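Local coordinates for protein 2-dehydro-3-deoxy-d-gluconate/2-dehydro-3-deoxy-phosphogluconate aldolase (Picrophilus torridus, PDB 4UXD) that is an aldolase of the dihydrodipicolinate synthetase family, built as a (beta/alpha)8 barrel and found here as an assembly of four chains, at residues 82-87 and 114-119; 60-65 and 90-95; 77-82 and 107-112. All blocks are in the same frame, centred on the assembly; numbering follows the deposited sequence.

Contact 1. Residues 82-87 and 114-119; sequences FLKFVR and MDIGIE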
loop_
_atom_site.group_PDB
_atom_site.type_symbol
_atom_site.label_atom_id
_atom_site.label_comp_id
_atom_site.label_asym_id
_atom_site.label_seq_id
_atom_site.Cartn_x
_atom_site.Cartn_y
_atom_site.Cartn_z
ATOM N N PHE A 82 -31.091 -6.843 -17.823
ATOM C CA PHE A 82 -30.153 -6.268 -18.798
ATOM C C PHE A 82 -29.483 -7.344 -19.672
ATOM O O PHE A 82 -29.334 -7.170 -20.879
ATOM C CB PHE A 82 -29.106 -5.445 -18.070
ATOM C CG PHE A 82 -28.221 -4.636 -18.965
ATOM C CD1 PHE A 82 -28.663 -3.435 -19.502
ATOM C CD2 PHE A 82 -26.927 -5.046 -19.228
ATOM C CE1 PHE A 82 -27.837 -2.672 -20.305
ATOM C CE2 PHE A 82 -26.092 -4.281 -20.029
ATOM C CZ PHE A 82 -26.547 -3.094 -20.567
ATOM N N LEU A 83 -29.079 -8.452 -19.063
ATOM C CA LEU A 83 -28.509 -9.559 -19.824
ATOM C C LEU A 83 -29.527 -10.059 -20.858
ATOM O O LEU A 83 -29.169 -10.433 -21.973
ATOM C CB LEU A 83 -28.089 -10.701 -18.896
ATOM C CG LEU A 83 -27.020 -10.410 -17.841
ATOM C CD1 LEU A 83 -26.613 -11.696 -17.140
ATOM C CD2 LEU A 83 -25.794 -9.726 -18.434
ATOM N N LYS A 84 -30.804 -10.057 -20.487
ATOM C CA LYS A 84 -31.838 -10.476 -21.408
ATOM C C LYS A 84 -31.926 -9.508 -22.591
ATOM O O LYS A 84 -31.958 -9.926 -23.744
ATOM C CB LYS A 84 -33.186 -10.575 -20.692
ATOM C CG LYS A 84 -34.094 -11.677 -21.228
ATOM C CD LYS A 84 -35.400 -11.753 -20.470
ATOM C CE LYS A 84 -36.313 -10.583 -20.826
ATOM N NZ LYS A 84 -37.666 -10.687 -20.205
ATOM N N PHE A 85 -31.947 -8.215 -22.308
ATOM C CA PHE A 85 -32.095 -7.235 -23.366
ATOM C C PHE A 85 -30.966 -7.398 -24.359
ATOM O O PHE A 85 -31.194 -7.556 -25.557
ATOM C CB PHE A 85 -32.116 -5.815 -22.804
ATOM C CG PHE A 85 -32.281 -4.745 -23.856
ATOM C CD1 PHE A 85 -33.540 -4.432 -24.360
ATOM C CD2 PHE A 85 -31.184 -4.039 -24.329
ATOM C CE1 PHE A 85 -33.697 -3.433 -25.329
ATOM C CE2 PHE A 85 -31.339 -3.035 -25.293
ATOM C CZ PHE A 85 -32.601 -2.746 -25.793
ATOM N N VAL A 86 -29.745 -7.407 -23.844
ATOM C CA VAL A 86 -28.567 -7.497 -24.686
ATOM C C VAL A 86 -28.580 -8.784 -25.504
ATOM O O VAL A 86 -28.238 -8.769 -26.685
ATOM C CB VAL A 86 -27.296 -7.409 -23.830
ATOM C CG1 VAL A 86 -26.052 -7.691 -24.653
ATOM C CG2 VAL A 86 -27.230 -6.034 -23.175
ATOM N N ARG A 87 -28.975 -9.890 -24.876
ATOM C CA ARG A 87 -29.048 -11.169 -25.573
ATOM C C ARG A 87 -30.125 -11.137 -26.642
ATOM O O ARG A 87 -30.015 -11.832 -27.643
ATOM C CB ARG A 87 -29.313 -12.330 -24.596
ATOM C CG ARG A 87 -29.726 -13.671 -25.249
ATOM C CD ARG A 87 -28.602 -14.407 -26.008
ATOM N NE ARG A 87 -27.998 -13.631 -27.094
ATOM C CZ ARG A 87 -26.828 -13.917 -27.660
ATOM N NH1 ARG A 87 -26.121 -14.973 -27.269
ATOM N NH2 ARG A 87 -26.352 -13.138 -28.615
ATOM N N MET A 114 -27.171 -19.091 -19.090
ATOM C CA MET A 114 -27.120 -20.336 -19.854
ATOM C C MET A 114 -28.476 -20.587 -20.533
ATOM O O MET A 114 -28.537 -20.872 -21.725
ATOM C CB MET A 114 -26.755 -21.518 -18.963
ATOM C CG MET A 114 -26.329 -22.763 -19.749
ATOM S SD MET A 114 -25.780 -24.147 -18.713
ATOM C CE MET A 114 -27.358 -24.768 -18.115
ATOM N N ASP A 115 -29.561 -20.443 -19.777
ATOM C CA ASP A 115 -30.899 -20.765 -20.271
ATOM C C ASP A 115 -31.420 -19.806 -21.343
ATOM O O ASP A 115 -32.390 -20.142 -22.027
ATOM C CB ASP A 115 -31.901 -20.799 -19.109
ATOM C CG ASP A 115 -31.631 -21.943 -18.126
ATOM O OD1 ASP A 115 -30.823 -22.847 -18.447
ATOM O OD2 ASP A 115 -32.234 -21.933 -17.031
ATOM N N ILE A 116 -30.808 -18.626 -21.489
ATOM C CA ILE A 116 -31.194 -17.699 -22.560
ATOM C C ILE A 116 -30.125 -17.665 -23.655
ATOM O O ILE A 116 -30.116 -16.771 -24.496
ATOM C CB ILE A 116 -31.461 -16.244 -22.042
ATOM C CG1 ILE A 116 -30.195 -15.570 -21.485
ATOM C CG2 ILE A 116 -32.555 -16.247 -20.977
ATOM C CD1 ILE A 116 -30.330 -14.046 -21.334
ATOM N N GLY A 117 -29.218 -18.638 -23.627
ATOM C CA GLY A 117 -28.209 -18.775 -24.661
ATOM C C GLY A 117 -27.093 -17.736 -24.679
ATOM O O GLY A 117 -26.684 -17.278 -25.752
ATOM N N ILE A 118 -26.585 -17.358 -23.512
ATOM C CA ILE A 118 -25.383 -16.536 -23.474
ATOM C C ILE A 118 -24.223 -17.506 -23.482
ATOM O O ILE A 118 -24.192 -18.452 -22.718
ATOM C CB ILE A 118 -25.353 -15.580 -22.245
ATOM C CG1 ILE A 118 -26.203 -14.332 -22.527
ATOM C CG2 ILE A 118 -23.944 -15.138 -21.910
ATOM C CD1 ILE A 118 -26.686 -13.610 -21.292
ATOM N N GLU A 119 -23.281 -17.274 -24.380
ATOM C CA GLU A 119 -22.181 -18.192 -24.614
ATOM C C GLU A 119 -21.255 -18.398 -23.419
ATOM O O GLU A 119 -20.807 -19.520 -23.163
ATOM C CB GLU A 119 -21.341 -17.699 -25.800
ATOM C CG GLU A 119 -21.955 -17.948 -27.163
ATOM C CD GLU A 119 -22.843 -16.825 -27.641
ATOM O OE1 GLU A 119 -23.326 -16.018 -26.818
ATOM O OE2 GLU A 119 -23.061 -16.750 -28.865
#
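Arg87, near the end of helix 76-88, reaches across to the turn that leaves helix 103-115, in a mixed polar and apolar contact on the outside of the barrel. The turn is a Schellman motif with Gly117 as its C-prime residue, and it leads on to strand 120-123. Ile116 CD1 lies against the helix, 3.8 Å from Arg87 CB and 3.9 Å from Lys84 CA. Ile118 CD1 comes in beside Leu83 CB at 4.0 Å. The arginine chain, bent at chi2 (71°) and chi3 (-58°), curls past Ile116 O, bringing NH1 to the backbone of the turn. Arg87 NH1 donates to Gly117 O at 2.8 Å; the oxygen lies close to the guanidinium plane, while the nitrogen is tilted from the carbonyl plane. Arg87 NH1 also makes a salt bridge to Glu119 OE1 at 3.0 Å; as a hydrogen bond this is weak, its N-H...O angle being only 130°, and the two side chains cross nearly at right angles. Arg87 NH2 bonds to the backbone oxygens of Ser90 and Lys92, and Glu119 OE1 accepts from Ile94 N. The guanidinium thus ties three carbonyls and a carboxylate together, and its charge probably helps keep Glu119 ionised.

Contact 2. Residues 60-65 and 90-95; sequences DYLFPM and SKKPIM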
loop_
_atom_site.group_PDB
_atom_site.type_symbol
_atom_site.label_atom_id
_atom_site.label_comp_id
_atom_site.label_asym_id
_atom_site.label_seq_id
_atom_site.Cartn_x
_atom_site.Cartn_y
_atom_site.Cartn_z
ATOM N N ASP A 60 -15.926 -8.260 -31.309
ATOM C CA ASP A 60 -16.265 -9.676 -31.425
ATOM C C ASP A 60 -17.162 -10.176 -30.297
ATOM O O ASP A 60 -17.937 -11.098 -30.486
ATOM C CB ASP A 60 -14.984 -10.511 -31.455
ATOM C CG ASP A 60 -13.993 -10.001 -32.465
ATOM O OD1 ASP A 60 -14.124 -10.365 -33.649
ATOM O OD2 ASP A 60 -13.095 -9.226 -32.082
ATOM N N TYR A 61 -17.025 -9.587 -29.112
ATOM C CA TYR A 61 -17.815 -10.005 -27.965
ATOM C C TYR A 61 -18.412 -8.809 -27.244
ATOM O O TYR A 61 -17.791 -7.748 -27.146
ATOM C CB TYR A 61 -16.977 -10.821 -26.984
ATOM C CG TYR A 61 -16.349 -12.041 -27.591
ATOM C CD1 TYR A 61 -15.111 -11.969 -28.206
ATOM C CD2 TYR A 61 -16.980 -13.270 -27.541
ATOM C CE1 TYR A 61 -14.527 -13.086 -28.758
ATOM C CE2 TYR A 61 -16.398 -14.396 -28.092
ATOM C CZ TYR A 61 -15.175 -14.294 -28.702
ATOM O OH TYR A 61 -14.584 -15.401 -29.264
ATOM N N LEU A 62 -19.641 -9.003 -26.773
ATOM C CA LEU A 62 -20.283 -8.086 -25.860
ATOM C C LEU A 62 -20.138 -8.663 -24.471
ATOM O O LEU A 62 -20.429 -9.856 -24.236
ATOM C CB LEU A 62 -21.763 -7.887 -26.187
ATOM C CG LEU A 62 -22.144 -7.578 -27.631
ATOM C CD1 LEU A 62 -23.594 -7.090 -27.678
ATOM C CD2 LEU A 62 -21.188 -6.578 -28.253
ATOM N N PHE A 63 -19.689 -7.797 -23.567
ATOM C CA PHE A 63 -19.479 -8.131 -22.174
ATOM C C PHE A 63 -20.322 -7.189 -21.319
ATOM O O PHE A 63 -19.822 -6.198 -20.798
ATOM C CB PHE A 63 -17.989 -8.025 -21.820
ATOM C CG PHE A 63 -17.681 -8.202 -20.356
ATOM C CD1 PHE A 63 -18.591 -8.806 -19.493
ATOM C CD2 PHE A 63 -16.471 -7.753 -19.842
ATOM C CE1 PHE A 63 -18.298 -8.967 -18.163
ATOM C CE2 PHE A 63 -16.179 -7.911 -18.510
ATOM C CZ PHE A 63 -17.088 -8.525 -17.670
ATOM N N PRO A 64 -21.607 -7.504 -21.161
ATOM C CA PRO A 64 -22.442 -6.690 -20.278
ATOM C C PRO A 64 -22.169 -6.958 -18.801
ATOM O O PRO A 64 -21.865 -8.097 -18.431
ATOM C CB PRO A 64 -23.864 -7.118 -20.657
ATOM C CG PRO A 64 -23.704 -8.535 -21.127
ATOM C CD PRO A 64 -22.370 -8.591 -21.802
ATOM N N MET A 65 -22.285 -5.910 -17.988
ATOM C CA MET A 65 -22.175 -5.985 -16.531
ATOM C C MET A 65 -20.779 -6.425 -16.072
ATOM O O MET A 65 -20.629 -7.243 -15.164
ATOM C CB MET A 65 -23.256 -6.916 -15.960
ATOM C CG MET A 65 -24.677 -6.336 -16.029
ATOM S SD MET A 65 -24.904 -4.874 -14.981
ATOM C CE MET A 65 -26.533 -4.336 -15.508
ATOM N N SER A 90 -29.033 -8.503 -30.017
ATOM C CA SER A 90 -27.785 -8.709 -30.726
ATOM C C SER A 90 -27.513 -10.195 -30.868
ATOM O O SER A 90 -27.821 -10.970 -29.969
ATOM C CB SER A 90 -26.621 -8.040 -29.990
ATOM O OG SER A 90 -25.378 -8.433 -30.555
ATOM N N LYS A 91 -26.926 -10.585 -31.992
ATOM C CA LYS A 91 -26.506 -11.967 -32.181
ATOM C C LYS A 91 -24.993 -12.109 -32.028
ATOM O O LYS A 91 -24.417 -13.145 -32.364
ATOM C CB LYS A 91 -26.971 -12.481 -33.550
ATOM C CG LYS A 91 -28.471 -12.782 -33.593
ATOM C CD LYS A 91 -28.902 -13.368 -34.926
ATOM C CE LYS A 91 -28.722 -14.877 -34.969
ATOM N NZ LYS A 91 -29.249 -15.452 -36.241
ATOM N N LYS A 92 -24.348 -11.062 -31.521
ATOM C CA LYS A 92 -22.946 -11.164 -31.143
ATOM C C LYS A 92 -22.846 -12.155 -30.003
ATOM O O LYS A 92 -23.761 -12.255 -29.186
ATOM C CB LYS A 92 -22.371 -9.814 -30.720
ATOM C CG LYS A 92 -22.134 -8.836 -31.857
ATOM C CD LYS A 92 -20.995 -9.286 -32.729
ATOM C CE LYS A 92 -20.636 -8.213 -33.705
ATOM N NZ LYS A 92 -19.430 -8.604 -34.447
ATOM N N PRO A 93 -21.757 -12.931 -29.967
ATOM C CA PRO A 93 -21.557 -13.797 -28.803
ATOM C C PRO A 93 -21.314 -12.968 -27.524
ATOM O O PRO A 93 -20.570 -11.983 -27.531
ATOM C CB PRO A 93 -20.330 -14.625 -29.192
ATOM C CG PRO A 93 -19.606 -13.798 -30.198
ATOM C CD PRO A 93 -20.677 -13.064 -30.959
ATOM N N ILE A 94 -21.957 -13.378 -26.438
ATOM C CA ILE A 94 -21.988 -12.609 -25.200
ATOM C C ILE A 94 -21.192 -13.315 -24.114
ATOM O O ILE A 94 -21.252 -14.545 -23.985
ATOM C CB ILE A 94 -23.456 -12.380 -24.720
ATOM C CG1 ILE A 94 -24.196 -11.498 -25.719
ATOM C CG2 ILE A 94 -23.505 -11.716 -23.341
ATOM C CD1 ILE A 94 -25.674 -11.397 -25.493
ATOM N N MET A 95 -20.422 -12.524 -23.367
ATOM C CA MET A 95 -19.823 -12.952 -22.102
ATOM C C MET A 95 -20.524 -12.216 -20.976
ATOM O O MET A 95 -20.348 -11.015 -20.826
ATOM C CB MET A 95 -18.333 -12.637 -22.042
ATOM C CG MET A 95 -17.534 -13.015 -23.255
ATOM S SD MET A 95 -15.832 -12.458 -23.042
ATOM C CE MET A 95 -15.010 -13.340 -24.373
#
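Tyr61 and Met95 meet because Tyr61 places CG beside its own backbone N (chi1 -57°) while Met95 runs straight out beyond CG (chi2 176°, chi3 167°). The methionine methyl ends over one face of the ring, toward its rim, as a CH-pi contact with CE 3.9 Å from the Tyr61 centroid; SD sits obliquely in a longer Met-aromatic contact. Pro93 CG touches the same ring, 3.8 Å from Tyr61 CD2. Beneath these side chains the backbones run parallel and are joined by a single bridge of Leu62 with Ile94. Leu62 N donates to Pro93 O at 3.2 Å, and Met95 N returns a shorter bond of 2.8 Å to Leu62 O. On the helix side, Leu62 CG rests on Lys92 CB (3.8 Å) and Pro64 CD on Ile94 CG2 (3.7 Å). Ser90 OG accepts from Lys92 N in an ST turn and also bonds to Glu55. In the eight-stranded barrel this is the seam where strand 61-63 meets the entry to strand 95-97. Strand 27-31 flanks strand 61-63 through backbone bonds and touches Met95 through Val29, while helix 44-56 packs on Leu62 and Ser90, and helix 76-88 on Pro64.

Contact 3. Residues 77-82 and 107-112; sequences KERKDF and NELMKF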
loop_
_atom_site.group_PDB
_atom_site.type_symbol
_atom_site.label_atom_id
_atom_site.label_comp_id
_atom_site.label_asym_id
_atom_site.label_seq_id
_atom_site.Cartn_x
_atom_site.Cartn_y
_atom_site.Cartn_z
ATOM N N LYS A 77 -32.234 -8.266 -10.013
ATOM C CA LYS A 77 -33.314 -8.196 -10.987
ATOM C C LYS A 77 -32.972 -7.307 -12.179
ATOM O O LYS A 77 -33.173 -7.705 -13.326
ATOM C CB LYS A 77 -34.592 -7.712 -10.309
ATOM C CG LYS A 77 -35.158 -8.719 -9.307
ATOM C CD LYS A 77 -36.319 -8.144 -8.525
ATOM C CE LYS A 77 -36.849 -9.141 -7.526
ATOM N NZ LYS A 77 -37.532 -8.470 -6.384
ATOM N N GLU A 78 -32.454 -6.112 -11.921
ATOM C CA GLU A 78 -31.982 -5.235 -13.006
ATOM C C GLU A 78 -30.919 -5.881 -13.881
ATOM O O GLU A 78 -30.811 -5.579 -15.074
ATOM C CB GLU A 78 -31.401 -3.945 -12.445
ATOM C CG GLU A 78 -32.417 -2.959 -11.936
ATOM C CD GLU A 78 -31.765 -1.847 -11.155
ATOM O OE1 GLU A 78 -30.903 -2.153 -10.298
ATOM O OE2 GLU A 78 -32.089 -0.673 -11.411
ATOM N N ARG A 79 -30.122 -6.758 -13.278
ATOM C CA ARG A 79 -29.005 -7.360 -13.983
ATOM C C ARG A 79 -29.509 -8.489 -14.869
ATOM O O ARG A 79 -29.113 -8.595 -16.026
ATOM C CB ARG A 79 -27.939 -7.860 -13.003
ATOM C CG ARG A 79 -27.105 -6.719 -12.385
ATOM C CD ARG A 79 -26.143 -7.237 -11.331
ATOM N NE ARG A 79 -25.010 -7.922 -11.942
ATOM C CZ ARG A 79 -24.233 -8.795 -11.308
ATOM N NH1 ARG A 79 -24.482 -9.095 -10.039
ATOM N NH2 ARG A 79 -23.211 -9.372 -11.942
ATOM N N LYS A 80 -30.391 -9.321 -14.334
ATOM C CA LYS A 80 -31.017 -10.354 -15.148
ATOM C C LYS A 80 -31.687 -9.705 -16.346
ATOM O O LYS A 80 -31.545 -10.164 -17.482
ATOM C CB LYS A 80 -32.037 -11.141 -14.353
ATOM C CG LYS A 80 -31.477 -12.134 -13.372
ATOM C CD LYS A 80 -32.627 -12.894 -12.729
ATOM C CE LYS A 80 -32.249 -13.488 -11.393
ATOM N NZ LYS A 80 -33.457 -13.953 -10.659
ATOM N N ASP A 81 -32.400 -8.614 -16.088
ATOM C CA ASP A 81 -33.158 -7.953 -17.139
ATOM C C ASP A 81 -32.218 -7.431 -18.222
ATOM O O ASP A 81 -32.489 -7.603 -19.408
ATOM C CB ASP A 81 -34.019 -6.824 -16.560
ATOM C CG ASP A 81 -35.232 -7.350 -15.784
ATOM O OD1 ASP A 81 -35.635 -8.529 -15.989
ATOM O OD2 ASP A 81 -35.780 -6.577 -14.969
ATOM N N PHE A 82 -31.091 -6.843 -17.823
ATOM C CA PHE A 82 -30.153 -6.268 -18.798
ATOM C C PHE A 82 -29.483 -7.344 -19.672
ATOM O O PHE A 82 -29.334 -7.170 -20.879
ATOM C CB PHE A 82 -29.106 -5.445 -18.070
ATOM C CG PHE A 82 -28.221 -4.636 -18.965
ATOM C CD1 PHE A 82 -28.663 -3.435 -19.502
ATOM C CD2 PHE A 82 -26.927 -5.046 -19.228
ATOM C CE1 PHE A 82 -27.837 -2.672 -20.305
ATOM C CE2 PHE A 82 -26.092 -4.281 -20.029
ATOM C CZ PHE A 82 -26.547 -3.094 -20.567
ATOM N N ASN A 107 -24.676 -18.248 -9.170
ATOM C CA ASN A 107 -25.361 -19.440 -9.673
ATOM C C ASN A 107 -26.632 -19.075 -10.393
ATOM O O ASN A 107 -26.911 -19.575 -11.477
ATOM C CB ASN A 107 -25.696 -20.400 -8.538
ATOM C CG ASN A 107 -24.472 -21.001 -7.910
ATOM O OD1 ASN A 107 -23.444 -21.181 -8.567
ATOM N ND2 ASN A 107 -24.566 -21.310 -6.627
ATOM N N GLU A 108 -27.404 -18.193 -9.777
ATOM C CA GLU A 108 -28.619 -17.676 -10.388
ATOM C C GLU A 108 -28.320 -16.998 -11.730
ATOM O O GLU A 108 -28.905 -17.372 -12.748
ATOM C CB GLU A 108 -29.299 -16.704 -9.424
ATOM C CG GLU A 108 -30.761 -16.385 -9.725
ATOM C CD GLU A 108 -31.486 -15.783 -8.522
ATOM O OE1 GLU A 108 -31.078 -16.064 -7.377
ATOM O OE2 GLU A 108 -32.458 -15.024 -8.708
ATOM N N LEU A 109 -27.399 -16.027 -11.727
ATOM C CA LEU A 109 -27.029 -15.275 -12.930
ATOM C C LEU A 109 -26.433 -16.152 -14.033
ATOM O O LEU A 109 -26.574 -15.847 -15.221
ATOM C CB LEU A 109 -26.023 -14.168 -12.593
ATOM C CG LEU A 109 -26.548 -12.896 -11.932
ATOM C CD1 LEU A 109 -25.393 -12.086 -11.314
ATOM C CD2 LEU A 109 -27.354 -12.028 -12.908
ATOM N N MET A 110 -25.753 -17.228 -13.648
ATOM C CA MET A 110 -25.151 -18.116 -14.642
ATOM C C MET A 110 -26.202 -19.042 -15.242
ATOM O O MET A 110 -26.278 -19.203 -16.457
ATOM C CB MET A 110 -24.005 -18.924 -14.030
ATOM C CG MET A 110 -22.693 -18.131 -13.945
ATOM S SD MET A 110 -21.209 -19.160 -13.776
ATOM C CE MET A 110 -21.596 -19.953 -12.247
ATOM N N LYS A 111 -27.013 -19.627 -14.372
ATOM C CA LYS A 111 -28.132 -20.465 -14.767
ATOM C C LYS A 111 -29.048 -19.726 -15.724
ATOM O O LYS A 111 -29.496 -20.272 -16.727
ATOM C CB LYS A 111 -28.912 -20.914 -13.526
ATOM C CG LYS A 111 -30.043 -21.882 -13.802
ATOM C CD LYS A 111 -30.375 -22.712 -12.568
ATOM C CE LYS A 111 -30.980 -21.865 -11.463
ATOM N NZ LYS A 111 -31.155 -22.637 -10.204
ATOM N N PHE A 112 -29.304 -18.468 -15.402
ATOM C CA PHE A 112 -30.181 -17.624 -16.196
ATOM C C PHE A 112 -29.576 -17.296 -17.555
ATOM O O PHE A 112 -30.282 -17.257 -18.553
ATOM C CB PHE A 112 -30.480 -16.343 -15.420
ATOM C CG PHE A 112 -31.190 -15.292 -16.216
ATOM C CD1 PHE A 112 -30.477 -14.346 -16.929
ATOM C CD2 PHE A 112 -32.575 -15.227 -16.227
ATOM C CE1 PHE A 112 -31.131 -13.350 -17.652
ATOM C CE2 PHE A 112 -33.229 -14.237 -16.946
ATOM C CZ PHE A 112 -32.502 -13.296 -17.659
#
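Lys80 CB, on helix 76-88, lies over a face of the Phe112 ring of helix 103-115, 4.1 Å from the ring centroid, in a CH-pi contact. Phe112 holds its ring there with CG anti to the backbone N (chi1 171°). Further out, the lysine chain is extended beyond CG and its end crosses the side chain of Glu108 at about a right angle, with both CE and NZ beside OE2. The two charged groups form a salt bridge, although the modelled 2.4 Å between Lys80 NZ and Glu108 OE2 is doubtful, being too short to trust. On the inner side, Leu109 CD1 presses on one face of the Arg79 guanidinium, 3.4 Å from Arg79 NH1. That nitrogen donates to Gly99 O, and Arg79 NH2 donates weakly to Gly97 O, which holds the flat group at the end of strand 95-97 while the leucine covers a face. Ser113 OG bonds to the backbone oxygens of Leu109 and Met110, and Glu78 N bonds to Thr75 OG1. Glu78, turned from this contact, pairs through OE2 with Arg287 and packs on Asn104 of the second subunit. The two helix segments, 77-82 and 107-112, run nearly parallel, 18° apart, with their axes 10.7 Å from each other at closest. Their helices are successive outer helices of the barrel, linked in the chain by strand 95-97; helix 44-56 flanks the first through Phe82, and helix 133-144 the second through Met110.

Overall arrangement
All three contacts lie in one sector of the barrel, formed by strand 61-63, helix 76-88, strand 95-97 and helix 103-115 in chain order. Contact 3 joins the two helices, while contact 1 joins the far end of helix 76-88 to the turn that follows helix 103-115; their centres are about 9 Å apart, and Leu83 and Lys84 of contact 1 pack on Phe112 of contact 3. Contact 2 lies deeper, its centre about 9 Å from that of contact 1 and about 15 Å from that of contact 3. The segments alternate along the chain, so each contact straddles parts of the others. Together they bind consecutive beta-alpha units, from the barrel wall out to its helical layer.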